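Local coordinates for protein glycinin (Glycine max, PDB 1OD5) that probably serves as a seed storage protein and source of sulfur-containing amino acids, assembling as a hexamer of disulfide-linked acidic and basic chains, at residues E17-V22 / T31-H36; V44-R49 / I143-T148; P65-V70 / V121-P126; S149-Q154 / L361-L366; N388-V393 / G418-V423. One frame throughout, in Å; residues are numbered along the deposited sequence.

Contact 1. Residues E17-V22 / T31-H36; sequences EPDHRV and TWNSQH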
# COMPACT_ATOMS: atom_id res chain seq x y z
N GLU A 17 39.90 10.33 1.69
CA GLU A 17 40.05 11.23 0.57
C GLU A 17 40.01 10.41 -0.71
O GLU A 17 40.08 9.19 -0.64
CB GLU A 17 41.36 12.03 0.73
CG GLU A 17 41.22 12.95 1.93
CD GLU A 17 41.96 14.29 1.91
OE1 GLU A 17 42.02 14.96 0.86
OE2 GLU A 17 42.44 14.67 2.98
N PRO A 18 39.80 10.95 -1.91
CA PRO A 18 39.81 10.17 -3.14
C PRO A 18 41.18 9.52 -3.33
O PRO A 18 42.18 10.06 -2.85
CB PRO A 18 39.50 11.15 -4.24
CG PRO A 18 38.82 12.28 -3.53
CD PRO A 18 39.52 12.35 -2.19
N ASP A 19 41.13 8.33 -3.95
CA ASP A 19 42.27 7.46 -4.29
C ASP A 19 42.68 7.56 -5.76
O ASP A 19 43.85 7.76 -6.07
CB ASP A 19 41.94 5.97 -4.04
CG ASP A 19 41.52 5.64 -2.61
OD1 ASP A 19 40.54 6.18 -2.11
OD2 ASP A 19 42.18 4.82 -1.97
N HIS A 20 41.73 7.44 -6.68
CA HIS A 20 41.96 7.47 -8.11
C HIS A 20 41.49 8.75 -8.79
O HIS A 20 40.69 9.48 -8.26
CB HIS A 20 41.27 6.27 -8.65
CG HIS A 20 41.41 6.04 -10.13
ND1 HIS A 20 42.53 5.84 -10.83
CD2 HIS A 20 40.35 5.97 -10.99
CE1 HIS A 20 42.19 5.65 -12.08
NE2 HIS A 20 40.88 5.73 -12.16
N ARG A 21 41.96 8.99 -10.01
CA ARG A 21 41.62 10.17 -10.77
C ARG A 21 41.58 9.87 -12.28
O ARG A 21 42.51 9.26 -12.82
CB ARG A 21 42.65 11.23 -10.38
CG ARG A 21 42.89 12.37 -11.34
CD ARG A 21 43.96 13.31 -10.80
NE ARG A 21 43.46 14.19 -9.74
CZ ARG A 21 43.31 15.53 -9.89
NH1 ARG A 21 42.84 16.24 -8.86
NH2 ARG A 21 43.58 16.17 -11.05
N VAL A 22 40.50 10.22 -12.98
CA VAL A 22 40.34 10.03 -14.42
C VAL A 22 40.30 11.46 -14.95
O VAL A 22 39.54 12.32 -14.51
CB VAL A 22 39.01 9.30 -14.78
CG1 VAL A 22 38.65 9.42 -16.27
CG2 VAL A 22 39.18 7.83 -14.50
N THR A 31 37.55 9.17 -7.58
CA THR A 31 36.81 8.16 -6.85
C THR A 31 37.42 7.76 -5.53
O THR A 31 38.58 8.07 -5.26
CB THR A 31 36.69 6.99 -7.80
OG1 THR A 31 38.01 6.57 -8.13
CG2 THR A 31 35.97 7.35 -9.09
N TRP A 32 36.62 7.17 -4.63
CA TRP A 32 37.06 6.67 -3.35
C TRP A 32 37.09 5.15 -3.60
O TRP A 32 36.21 4.57 -4.25
CB TRP A 32 36.06 7.00 -2.26
CG TRP A 32 36.24 8.38 -1.64
CD1 TRP A 32 36.78 8.49 -0.38
CD2 TRP A 32 35.86 9.60 -2.16
NE1 TRP A 32 36.74 9.77 -0.08
CE2 TRP A 32 36.20 10.46 -1.10
CE3 TRP A 32 35.28 10.11 -3.32
CZ2 TRP A 32 35.96 11.83 -1.19
CZ3 TRP A 32 35.04 11.48 -3.42
CH2 TRP A 32 35.37 12.33 -2.36
N ASN A 33 38.13 4.44 -3.14
CA ASN A 33 38.24 3.00 -3.36
C ASN A 33 37.15 2.30 -2.60
O ASN A 33 37.08 2.39 -1.38
CB ASN A 33 39.60 2.48 -2.86
CG ASN A 33 39.99 1.10 -3.36
OD1 ASN A 33 41.15 0.90 -3.71
ND2 ASN A 33 39.13 0.10 -3.47
N SER A 34 36.38 1.48 -3.30
CA SER A 34 35.28 0.78 -2.66
C SER A 34 35.73 -0.34 -1.75
O SER A 34 34.88 -0.95 -1.09
CB SER A 34 34.33 0.24 -3.73
OG SER A 34 34.92 -0.78 -4.49
N GLN A 35 37.05 -0.57 -1.62
CA GLN A 35 37.55 -1.64 -0.77
C GLN A 35 37.92 -1.18 0.63
O GLN A 35 38.32 -2.03 1.44
CB GLN A 35 38.77 -2.31 -1.41
CG GLN A 35 38.46 -3.26 -2.57
CD GLN A 35 39.67 -3.50 -3.49
OE1 GLN A 35 40.78 -2.96 -3.31
NE2 GLN A 35 39.46 -4.32 -4.52
N HIS A 36 37.79 0.13 0.94
CA HIS A 36 38.08 0.63 2.27
C HIS A 36 37.09 -0.05 3.22
O HIS A 36 35.93 -0.21 2.85
CB HIS A 36 37.86 2.13 2.40
CG HIS A 36 38.95 3.00 1.82
ND1 HIS A 36 39.97 3.60 2.43
CD2 HIS A 36 39.02 3.39 0.51
CE1 HIS A 36 40.64 4.31 1.55
NE2 HIS A 36 40.05 4.18 0.39

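Contact 2. Residues V44-R49 / I143-T148; sequences VTVSKR and ISLLDT. With CO3 (carbonate ion), chain C.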
# COMPACT_ATOMS: atom_id res chain seq x y z
N VAL A 44 28.50 1.11 0.17
CA VAL A 44 28.43 2.19 -0.80
C VAL A 44 29.86 2.55 -1.18
O VAL A 44 30.79 2.07 -0.53
CB VAL A 44 27.75 3.45 -0.16
CG1 VAL A 44 26.39 3.12 0.43
CG2 VAL A 44 28.61 3.97 0.99
N THR A 45 30.02 3.39 -2.22
CA THR A 45 31.31 3.94 -2.65
C THR A 45 30.98 5.36 -3.15
O THR A 45 29.83 5.67 -3.43
CB THR A 45 32.04 3.15 -3.78
OG1 THR A 45 33.27 3.87 -3.88
CG2 THR A 45 31.38 3.06 -5.14
N VAL A 46 31.94 6.30 -3.24
CA VAL A 46 31.65 7.66 -3.64
C VAL A 46 32.50 8.03 -4.82
O VAL A 46 33.56 7.48 -5.02
CB VAL A 46 31.94 8.54 -2.43
CG1 VAL A 46 31.62 10.00 -2.72
CG2 VAL A 46 31.11 8.07 -1.25
N SER A 47 32.04 9.04 -5.56
CA SER A 47 32.70 9.56 -6.74
C SER A 47 32.51 11.06 -6.86
O SER A 47 31.38 11.50 -6.78
CB SER A 47 32.09 8.84 -7.91
OG SER A 47 32.53 9.39 -9.12
N LYS A 48 33.52 11.90 -7.01
CA LYS A 48 33.41 13.34 -7.15
C LYS A 48 33.58 13.70 -8.60
O LYS A 48 34.67 13.53 -9.13
CB LYS A 48 34.48 14.06 -6.36
CG LYS A 48 34.57 15.54 -6.73
CD LYS A 48 35.81 16.24 -6.26
CE LYS A 48 35.69 16.55 -4.79
NZ LYS A 48 36.70 17.54 -4.41
N ARG A 49 32.57 14.20 -9.29
CA ARG A 49 32.71 14.56 -10.69
C ARG A 49 32.84 16.05 -10.87
O ARG A 49 32.26 16.84 -10.12
CB ARG A 49 31.52 14.06 -11.42
CG ARG A 49 31.49 12.56 -11.22
CD ARG A 49 30.13 11.99 -11.47
NE ARG A 49 30.17 10.57 -11.24
CZ ARG A 49 29.07 9.84 -11.09
NH1 ARG A 49 27.88 10.39 -11.16
NH2 ARG A 49 29.16 8.54 -10.87
N ILE A 143 29.38 15.52 -5.81
CA ILE A 143 29.86 14.29 -5.24
C ILE A 143 28.62 13.39 -5.27
O ILE A 143 27.50 13.74 -4.93
CB ILE A 143 30.50 14.59 -3.79
CG1 ILE A 143 29.54 14.39 -2.69
CG2 ILE A 143 31.02 16.03 -3.71
CD1 ILE A 143 29.73 12.99 -2.08
N SER A 144 28.84 12.18 -5.75
CA SER A 144 27.83 11.17 -5.92
C SER A 144 27.99 9.95 -5.05
O SER A 144 29.07 9.39 -5.06
CB SER A 144 27.88 10.81 -7.35
OG SER A 144 26.99 9.78 -7.70
N LEU A 145 26.97 9.51 -4.33
CA LEU A 145 26.99 8.35 -3.48
C LEU A 145 26.48 7.24 -4.36
O LEU A 145 25.32 7.29 -4.74
CB LEU A 145 26.06 8.59 -2.33
CG LEU A 145 25.84 7.70 -1.09
CD1 LEU A 145 25.12 6.41 -1.45
CD2 LEU A 145 27.18 7.48 -0.43
N LEU A 146 27.28 6.25 -4.74
CA LEU A 146 26.84 5.17 -5.59
C LEU A 146 26.41 4.10 -4.60
O LEU A 146 27.22 3.60 -3.84
CB LEU A 146 27.99 4.67 -6.44
CG LEU A 146 29.01 5.62 -7.09
CD1 LEU A 146 29.78 4.84 -8.13
CD2 LEU A 146 28.34 6.74 -7.82
N ASP A 147 25.14 3.74 -4.53
CA ASP A 147 24.69 2.75 -3.56
C ASP A 147 24.68 1.36 -4.14
O ASP A 147 23.65 0.79 -4.46
CB ASP A 147 23.33 3.23 -3.09
CG ASP A 147 22.71 2.46 -1.96
OD1 ASP A 147 23.41 1.89 -1.11
OD2 ASP A 147 21.49 2.44 -1.96
N THR A 148 25.88 0.79 -4.24
CA THR A 148 26.07 -0.53 -4.82
C THR A 148 25.43 -1.63 -4.02
O THR A 148 25.09 -2.66 -4.60
CB THR A 148 27.57 -0.75 -5.00
OG1 THR A 148 28.15 -0.54 -3.74
CG2 THR A 148 28.21 0.22 -5.97
C CO3 C . 27.25 13.81 -13.48
O1 CO3 C . 27.37 14.73 -12.68
O2 CO3 C . 27.10 12.67 -13.07
O3 CO3 C . 27.26 14.02 -14.69

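Contact 3. Residues P65-V70 / V121-P126; sequences PQMIIV and VLVIPP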
# COMPACT_ATOMS: atom_id res chain seq x y z
N PRO A 65 20.98 3.00 -7.70
CA PRO A 65 20.69 4.43 -7.63
C PRO A 65 21.82 5.24 -7.09
O PRO A 65 22.58 4.72 -6.27
CB PRO A 65 19.49 4.55 -6.74
CG PRO A 65 19.72 3.41 -5.78
CD PRO A 65 20.30 2.29 -6.63
N GLN A 66 21.97 6.47 -7.56
CA GLN A 66 23.00 7.32 -7.00
C GLN A 66 22.38 8.64 -6.63
O GLN A 66 21.49 9.14 -7.30
CB GLN A 66 24.19 7.51 -7.98
CG GLN A 66 23.95 7.74 -9.42
CD GLN A 66 25.17 7.64 -10.32
OE1 GLN A 66 25.10 6.99 -11.37
NE2 GLN A 66 26.27 8.32 -10.02
N MET A 67 22.76 9.14 -5.46
CA MET A 67 22.28 10.41 -4.94
C MET A 67 23.47 11.33 -5.09
O MET A 67 24.55 11.06 -4.59
CB MET A 67 21.89 10.31 -3.49
CG MET A 67 21.41 11.64 -2.95
SD MET A 67 20.66 11.38 -1.35
CE MET A 67 19.15 10.82 -2.03
N ILE A 68 23.24 12.48 -5.69
CA ILE A 68 24.27 13.43 -5.99
C ILE A 68 24.12 14.81 -5.40
O ILE A 68 23.08 15.39 -5.66
CB ILE A 68 24.34 13.55 -7.53
CG1 ILE A 68 24.37 12.18 -8.18
CG2 ILE A 68 25.57 14.39 -7.90
CD1 ILE A 68 24.57 12.21 -9.70
N ILE A 69 25.01 15.41 -4.61
CA ILE A 69 24.76 16.77 -4.21
C ILE A 69 25.67 17.64 -5.06
O ILE A 69 26.84 17.33 -5.24
CB ILE A 69 25.01 16.97 -2.69
CG1 ILE A 69 24.69 18.45 -2.40
CG2 ILE A 69 26.44 16.60 -2.29
CD1 ILE A 69 24.67 18.87 -0.94
N VAL A 70 25.17 18.71 -5.68
CA VAL A 70 25.94 19.64 -6.48
C VAL A 70 26.47 20.66 -5.50
O VAL A 70 25.69 21.35 -4.84
CB VAL A 70 25.03 20.32 -7.51
CG1 VAL A 70 25.75 21.43 -8.21
CG2 VAL A 70 24.57 19.30 -8.52
N VAL A 121 20.19 18.34 -4.78
CA VAL A 121 20.46 16.92 -4.69
C VAL A 121 19.79 16.30 -5.90
O VAL A 121 18.71 16.74 -6.27
CB VAL A 121 19.84 16.34 -3.45
CG1 VAL A 121 19.95 14.83 -3.46
CG2 VAL A 121 20.60 16.85 -2.25
N LEU A 122 20.35 15.30 -6.57
CA LEU A 122 19.73 14.70 -7.71
C LEU A 122 19.78 13.22 -7.52
O LEU A 122 20.70 12.69 -6.93
CB LEU A 122 20.44 15.03 -9.00
CG LEU A 122 20.32 16.44 -9.50
CD1 LEU A 122 21.59 17.21 -9.21
CD2 LEU A 122 20.12 16.43 -11.00
N VAL A 123 18.77 12.51 -7.99
CA VAL A 123 18.71 11.07 -7.84
C VAL A 123 18.66 10.54 -9.26
O VAL A 123 17.91 11.06 -10.09
CB VAL A 123 17.45 10.67 -7.02
CG1 VAL A 123 17.39 9.19 -6.71
CG2 VAL A 123 17.52 11.42 -5.68
N ILE A 124 19.52 9.58 -9.56
CA ILE A 124 19.58 8.96 -10.87
C ILE A 124 19.03 7.57 -10.61
O ILE A 124 19.54 6.84 -9.75
CB ILE A 124 21.02 8.84 -11.38
CG1 ILE A 124 21.76 10.17 -11.25
CG2 ILE A 124 20.97 8.34 -12.82
CD1 ILE A 124 21.25 11.36 -12.07
N PRO A 125 17.95 7.16 -11.27
CA PRO A 125 17.38 5.83 -11.14
C PRO A 125 18.26 4.69 -11.68
O PRO A 125 18.99 4.90 -12.64
CB PRO A 125 16.04 5.99 -11.86
CG PRO A 125 15.75 7.47 -11.81
CD PRO A 125 17.09 8.03 -12.08
N PRO A 126 18.17 3.45 -11.15
CA PRO A 126 18.73 2.26 -11.74
C PRO A 126 18.40 2.04 -13.18
O PRO A 126 17.22 2.04 -13.51
CB PRO A 126 18.23 1.11 -10.93
CG PRO A 126 18.01 1.71 -9.61
CD PRO A 126 17.41 3.05 -9.97

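Contact 4. Residues S149-Q154 / L361-L366; sequences SNFNNQ and LRQFGL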
# COMPACT_ATOMS: atom_id res chain seq x y z
N SER A 149 25.21 -1.47 -2.72
CA SER A 149 24.57 -2.53 -1.98
C SER A 149 23.02 -2.50 -2.10
O SER A 149 22.32 -3.33 -1.52
CB SER A 149 24.96 -2.43 -0.51
OG SER A 149 24.47 -1.26 0.16
N ASN A 150 22.45 -1.59 -2.90
CA ASN A 150 21.00 -1.45 -3.05
C ASN A 150 20.22 -2.67 -3.51
O ASN A 150 20.71 -3.31 -4.43
CB ASN A 150 20.73 -0.32 -4.01
CG ASN A 150 19.28 0.12 -3.91
OD1 ASN A 150 18.39 -0.25 -4.66
ND2 ASN A 150 19.03 0.91 -2.87
N PHE A 151 19.04 -3.01 -2.95
CA PHE A 151 18.27 -4.17 -3.41
C PHE A 151 17.96 -4.20 -4.91
O PHE A 151 17.71 -5.27 -5.47
CB PHE A 151 16.92 -4.27 -2.66
CG PHE A 151 15.97 -3.06 -2.84
CD1 PHE A 151 15.06 -3.00 -3.93
CD2 PHE A 151 16.03 -1.98 -1.94
CE1 PHE A 151 14.25 -1.87 -4.09
CE2 PHE A 151 15.21 -0.86 -2.11
CZ PHE A 151 14.32 -0.80 -3.19
N ASN A 152 17.97 -3.03 -5.57
CA ASN A 152 17.70 -2.89 -7.00
C ASN A 152 18.84 -3.38 -7.89
O ASN A 152 18.68 -3.56 -9.09
CB ASN A 152 17.45 -1.44 -7.36
CG ASN A 152 16.05 -0.93 -7.04
OD1 ASN A 152 15.07 -1.34 -7.65
ND2 ASN A 152 15.87 0.01 -6.11
N ASN A 153 20.03 -3.51 -7.30
CA ASN A 153 21.22 -3.99 -8.00
C ASN A 153 21.24 -5.49 -7.84
O ASN A 153 21.38 -6.00 -6.73
CB ASN A 153 22.47 -3.36 -7.36
CG ASN A 153 23.78 -3.84 -7.96
OD1 ASN A 153 23.83 -4.40 -9.04
ND2 ASN A 153 24.85 -3.65 -7.21
N GLN A 154 20.98 -6.19 -8.93
CA GLN A 154 20.96 -7.64 -8.95
C GLN A 154 22.27 -8.26 -9.51
O GLN A 154 22.36 -9.48 -9.68
CB GLN A 154 19.74 -8.07 -9.76
CG GLN A 154 18.47 -7.78 -8.99
CD GLN A 154 17.18 -8.35 -9.56
OE1 GLN A 154 16.08 -7.96 -9.17
NE2 GLN A 154 17.21 -9.30 -10.48
N LEU A 361 12.42 8.51 -3.92
CA LEU A 361 13.30 7.96 -2.93
C LEU A 361 12.76 6.75 -2.24
O LEU A 361 13.55 5.90 -1.83
CB LEU A 361 13.65 8.99 -1.87
CG LEU A 361 14.54 10.15 -2.34
CD1 LEU A 361 14.90 11.03 -1.15
CD2 LEU A 361 15.84 9.64 -2.95
N ARG A 362 11.45 6.58 -2.14
CA ARG A 362 10.92 5.40 -1.47
C ARG A 362 11.33 4.16 -2.22
O ARG A 362 11.60 3.14 -1.58
CB ARG A 362 9.39 5.44 -1.38
CG ARG A 362 8.88 4.80 -0.06
CD ARG A 362 7.39 5.03 0.25
NE ARG A 362 6.97 6.39 -0.10
CZ ARG A 362 6.94 7.45 0.74
NH1 ARG A 362 6.53 8.65 0.26
NH2 ARG A 362 7.29 7.34 2.02
N GLN A 363 11.42 4.21 -3.56
CA GLN A 363 11.84 3.03 -4.33
C GLN A 363 13.37 2.86 -4.38
O GLN A 363 13.85 1.78 -4.73
CB GLN A 363 11.36 3.10 -5.78
CG GLN A 363 10.67 1.80 -6.25
CD GLN A 363 11.37 0.46 -5.93
OE1 GLN A 363 12.23 -0.08 -6.65
NE2 GLN A 363 10.99 -0.12 -4.79
N PHE A 364 14.17 3.88 -4.02
CA PHE A 364 15.62 3.77 -4.09
C PHE A 364 16.36 3.57 -2.80
O PHE A 364 17.57 3.36 -2.81
CB PHE A 364 16.14 5.00 -4.80
CG PHE A 364 15.48 5.21 -6.16
CD1 PHE A 364 15.07 4.12 -6.94
CD2 PHE A 364 15.24 6.51 -6.57
CE1 PHE A 364 14.41 4.34 -8.15
CE2 PHE A 364 14.58 6.71 -7.79
CZ PHE A 364 14.16 5.64 -8.57
N GLY A 365 15.70 3.66 -1.65
CA GLY A 365 16.38 3.44 -0.38
C GLY A 365 17.37 4.51 0.09
O GLY A 365 18.24 4.24 0.92
N LEU A 366 17.28 5.75 -0.38
CA LEU A 366 18.17 6.80 0.05
C LEU A 366 17.48 8.03 0.61
O LEU A 366 16.33 8.31 0.33
CB LEU A 366 19.04 7.29 -1.10
CG LEU A 366 20.32 6.58 -1.57
CD1 LEU A 366 21.05 5.96 -0.37
CD2 LEU A 366 19.96 5.55 -2.60
O HOH W 1 19.63 1.49 0.31

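Contact 5. Residues N388-V393 / G418-V423; sequences NSVIYV and GQLLVV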
# COMPACT_ATOMS: atom_id res chain seq x y z
N ASN A 388 22.82 3.46 7.72
CA ASN A 388 24.24 3.79 7.77
C ASN A 388 24.30 5.15 7.08
O ASN A 388 23.45 5.49 6.26
CB ASN A 388 25.14 2.80 6.96
CG ASN A 388 25.28 1.39 7.55
OD1 ASN A 388 25.38 1.23 8.76
ND2 ASN A 388 25.26 0.32 6.76
N SER A 389 25.28 5.95 7.44
CA SER A 389 25.45 7.24 6.80
C SER A 389 26.90 7.54 6.45
O SER A 389 27.86 6.96 6.97
CB SER A 389 24.95 8.36 7.67
OG SER A 389 24.73 8.06 9.02
N VAL A 390 27.00 8.44 5.48
CA VAL A 390 28.23 8.92 4.91
C VAL A 390 28.21 10.44 4.88
O VAL A 390 27.44 11.06 4.16
CB VAL A 390 28.41 8.37 3.48
CG1 VAL A 390 29.65 8.94 2.81
CG2 VAL A 390 28.59 6.87 3.53
N ILE A 391 29.06 11.03 5.70
CA ILE A 391 29.25 12.46 5.84
C ILE A 391 30.30 12.91 4.82
O ILE A 391 31.27 12.21 4.58
CB ILE A 391 29.75 12.75 7.29
CG1 ILE A 391 28.67 12.50 8.31
CG2 ILE A 391 30.20 14.19 7.40
CD1 ILE A 391 29.20 12.61 9.75
N TYR A 392 30.12 14.04 4.17
CA TYR A 392 31.09 14.58 3.25
C TYR A 392 31.16 16.05 3.63
O TYR A 392 30.15 16.74 3.49
CB TYR A 392 30.64 14.44 1.81
CG TYR A 392 31.61 15.16 0.89
CD1 TYR A 392 32.80 14.54 0.51
CD2 TYR A 392 31.32 16.46 0.45
CE1 TYR A 392 33.71 15.22 -0.31
CE2 TYR A 392 32.23 17.14 -0.36
CZ TYR A 392 33.42 16.51 -0.74
OH TYR A 392 34.32 17.19 -1.54
N VAL A 393 32.28 16.62 4.09
CA VAL A 393 32.31 18.02 4.47
C VAL A 393 32.45 18.91 3.26
O VAL A 393 33.39 18.84 2.49
CB VAL A 393 33.46 18.21 5.49
CG1 VAL A 393 33.46 19.65 5.99
CG2 VAL A 393 33.25 17.29 6.70
N GLY A 418 36.13 18.35 1.84
CA GLY A 418 36.71 17.33 0.98
C GLY A 418 36.81 15.96 1.63
O GLY A 418 36.93 14.94 0.95
N GLN A 419 36.72 15.88 2.94
CA GLN A 419 36.82 14.61 3.62
C GLN A 419 35.48 13.92 3.78
O GLN A 419 34.45 14.57 3.97
CB GLN A 419 37.43 14.81 5.01
CG GLN A 419 38.80 15.47 4.90
CD GLN A 419 39.64 15.38 6.15
OE1 GLN A 419 39.19 15.62 7.28
NE2 GLN A 419 40.89 15.00 5.96
N LEU A 420 35.58 12.59 3.77
CA LEU A 420 34.46 11.66 3.88
C LEU A 420 34.52 10.83 5.17
O LEU A 420 35.61 10.36 5.48
CB LEU A 420 34.60 10.88 2.60
CG LEU A 420 33.68 9.91 1.91
CD1 LEU A 420 33.50 8.65 2.74
CD2 LEU A 420 32.44 10.69 1.52
N LEU A 421 33.47 10.65 6.00
CA LEU A 421 33.51 9.83 7.20
C LEU A 421 32.26 8.97 7.26
O LEU A 421 31.15 9.46 7.17
CB LEU A 421 33.56 10.66 8.48
CG LEU A 421 33.42 9.97 9.85
CD1 LEU A 421 34.62 9.10 10.18
CD2 LEU A 421 33.40 11.03 10.91
N VAL A 422 32.40 7.67 7.47
CA VAL A 422 31.27 6.77 7.52
C VAL A 422 30.79 6.60 8.93
O VAL A 422 31.58 6.24 9.80
CB VAL A 422 31.68 5.43 6.94
CG1 VAL A 422 30.63 4.35 7.16
CG2 VAL A 422 31.88 5.63 5.45
N VAL A 423 29.54 6.89 9.26
CA VAL A 423 29.15 6.65 10.63
C VAL A 423 28.15 5.52 10.52
O VAL A 423 27.07 5.74 9.96
CB VAL A 423 28.52 7.88 11.24
CG1 VAL A 423 27.99 7.55 12.64
CG2 VAL A 423 29.56 9.01 11.24

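Contact 1. Residues E17-V22 / T31-H36
D19 and H20 both face T31, which makes the meeting of the two segments a classic beta bulge. T31 N donates to H20 O at 3.2 Å, as in an antiparallel hydrogen-bonded pair, and D19 N, one residue earlier, reaches T31 O at 2.9 Å. Past the bulge, 31-36 leaves the strand through a type I turn from N33 to H36, and H36 stands at the N-cap of helix 37-42. The D19 carboxylate ties this turn down. With CG anti to the carbonyl carbon (chi1 -58°), its OD1 receives N33 N from above the carboxylate plane at 3.1 Å. H36 NE2 comes from the syn side, shared between OD1 and OD2 of D19 at 3.2 Å each, so two N-H groups hold the carboxylate's rotation. At this corner of the first cupin domain W32 lies under the loop that leads into strand 20-24. P18 CG sits over its six-membered ring, 3.7 Å from the centroid and 13° off the normal, a CH-pi contact, and the E17 carbonyl covers the rim of the same face. W32 NE1 bonds to L16 O. A serine in place of W32 would probably leave the P18 ring without its platform and L16 O without this donor. On the bulge side, T31 OG1 lies in the plane of the H20 ring at its edge, 3.7 Å from H20 CD2, and bonds to E171 O.

Contact 2. Residues V44-R49 / I143-T148
R49 turns its CG anti to the carbonyl carbon (chi1 -60°) and then runs extended from CG to NE, which carries its guanidinium over to S144 and L146 on the neighbouring strand. S144 OG lies over one face of the group, 3.6 Å from R49 NH1, but its polar partner is the side-chain amide of Q66. L146 CD2 approaches R49 NH2 obliquely at 3.6 Å. R49 NE makes a weak bond to S47 OG, which points toward it because S47 keeps OG anti to the backbone N (chi1 172°). R49 NH1 also bonds weakly to O2 of a carbonate ion at 3.1 Å, and H57, Y130 and T132 complete that pocket. The carbonate thus lies between the two sheets of the N-terminal cupin barrel, and strands 45-51 and 140-146 are adjacent antiparallel strands of one of them. Two hydrogen-bonded pairs, T45 with L146 and S47 with S144, supply four backbone bonds; the shortest is S144 N to S47 O at 2.8 Å. V46, K48, I143 and L145 take the opposite face. There V46 CG1 presses on I143 CD1 at 3.6 Å, I143 having both torsions well off the staggered positions. The two methyls of V44 meet those of L145, CG1 near CD1 and CG2 near CD2, each at 4.0 Å, and beyond them V44 and I143 reach V390 and Y392 of the C-terminal domain.

Contact 3. Residues P65-V70 / V121-P126
P65 and P126 bring together two puckered pyrrolidine rings where the strands run out. The CG corner of P126 lies 3.8 Å from P65 CD and equally close to P65 N, so one corner of P126 meets the N-CD side of P65 at a slant. No aromatic ring belongs to either segment; F364 covers P126 and V123 from outside. The Q66 chain takes part through its aliphatic stem, with CG against I124 CB at 3.7 Å as the two side chains run side by side. Strands 66-72 and 120-124 are antiparallel neighbours in a sheet of the N-terminal cupin barrel. Four backbone bonds join the pairs Q66 with I124 and I68 with L122. I68 N lies 2.8 Å from L122 O. Q66 N is farther from I124 O, at 3.3 Å. On the face of Q66, I68, L122 and I124, directed at the facing sheet through I77 and F79, I68 CD1 packs on I124 CG1 at 3.8 Å and V70 CG2 on L122 CD1 at 3.7 Å. The I68 side chain comes within about 4 Å of the bound carbonate. M67 works on the other face: an extended start (chi1 179°) lays CG against V121 CG1 at 3.5 Å, and the bend at chi3 (-80°) folds CE back over V123 CG2. L361 and L366 close over the same methionine.

Contact 4. Residues S149-Q154 / L361-L366
N152 ND2 donates to Q363 O at 3.0 Å with the acceptor in its amide plane, the firm side of a small contact. The same ND2 gives a second hydrogen to N150 OD1 at 2.9 Å. N150 OD1 also accepts from the N152 backbone N, an Asx turn set inside the type I turn from N150 to N153, so two bonds hold that oxygen. With CG anti to the backbone N (chi1 -164°), N150 also turns ND2 to F364 O at 2.9 Å, a weak, bent bond; D147 OD2 is its better partner. Two asparagines therefore take up successive carbonyls late in the short, weakly bonded helix 361-364. G365 follows with positive phi (71°), and a side chain on it would crowd N150 ND2. The outer side is looser. F151 is exposed, with its ring face beneath N150 OD1 and its CZ meeting Q363 O obliquely, while the bent Q363 chain passes the CE1-CZ end of the ring at a slant, its amide plane turned 64° from it. Beside G365 a water joins the segments, donating to G365 O at 3.1 Å and accepting weakly from N150 ND2. Beyond the turn, N152 O and Q154 N bond to Q425 of a neighbouring subunit. L361 and F364 rest on V123 of strand 120-124, and L361, with L366 just after the helix, on M67 of strand 66-72.

Contact 5. Residues N388-V393 / G418-V423
S389-V393 and L420-V423 are antiparallel strands at one margin of a sheet in the C-terminal cupin domain, strand 420-423 being outermost within the chain. Six backbone bonds join the segments. Four belong to the pairs S389 with V423 and I391 with L421; the ladder continues through V393 N to Q419 O at 3.0 Å and G418 N to V393 O at 2.9 Å. On the face of S389, I391, L421 and V423, I391 CD1 touches V423 CG2 at 3.9 Å. That face lines the cupin barrel: the I391 side chain is about 4 Å from the magnesium ion bound at H382 and E431. The other face looks to the N-terminal domain. There V390 CG1 packs against L420 CD2 at 3.5 Å. L420 CD2 also stands at the edge of the Y392 ring, 4.0 Å from Y392 CD1, L420 and Y392 crossing nearly at right angles. Because Y392 CG is anti to the backbone N (chi1 173°), the ring reaches G418, with Y392 OH 3.5 Å from G418 CA, and also touches W32 and I143. An alanine at Y392 would probably open a gap beside G418 and L420 and take from I143 and W32 the ring they pack on.

Overall arrangement
Contacts 2, 3 and 5 are buried strand pairings whose side chains are mainly apolar; contacts 1 and 4 are partly exposed and depend on a carboxylate and on asparagine amides respectively. Contacts 1, 2 and 3 reach one sheet: W32 N probably bonds to V46 O, and strands 140-146 and 66-72 are neighbours. Contact 5 is the C-terminal domain's counterpart of contact 3, in a sheet of matching strand order, save that strand 331-333 extends the N-terminal one. W32, V44 and V46 meet Y392, V390 and L420, so contacts 1, 2 and 5 share the domain interface. Contact 4 bridges both domains from another side, its helix covering contact 3, and also touches a neighbouring subunit.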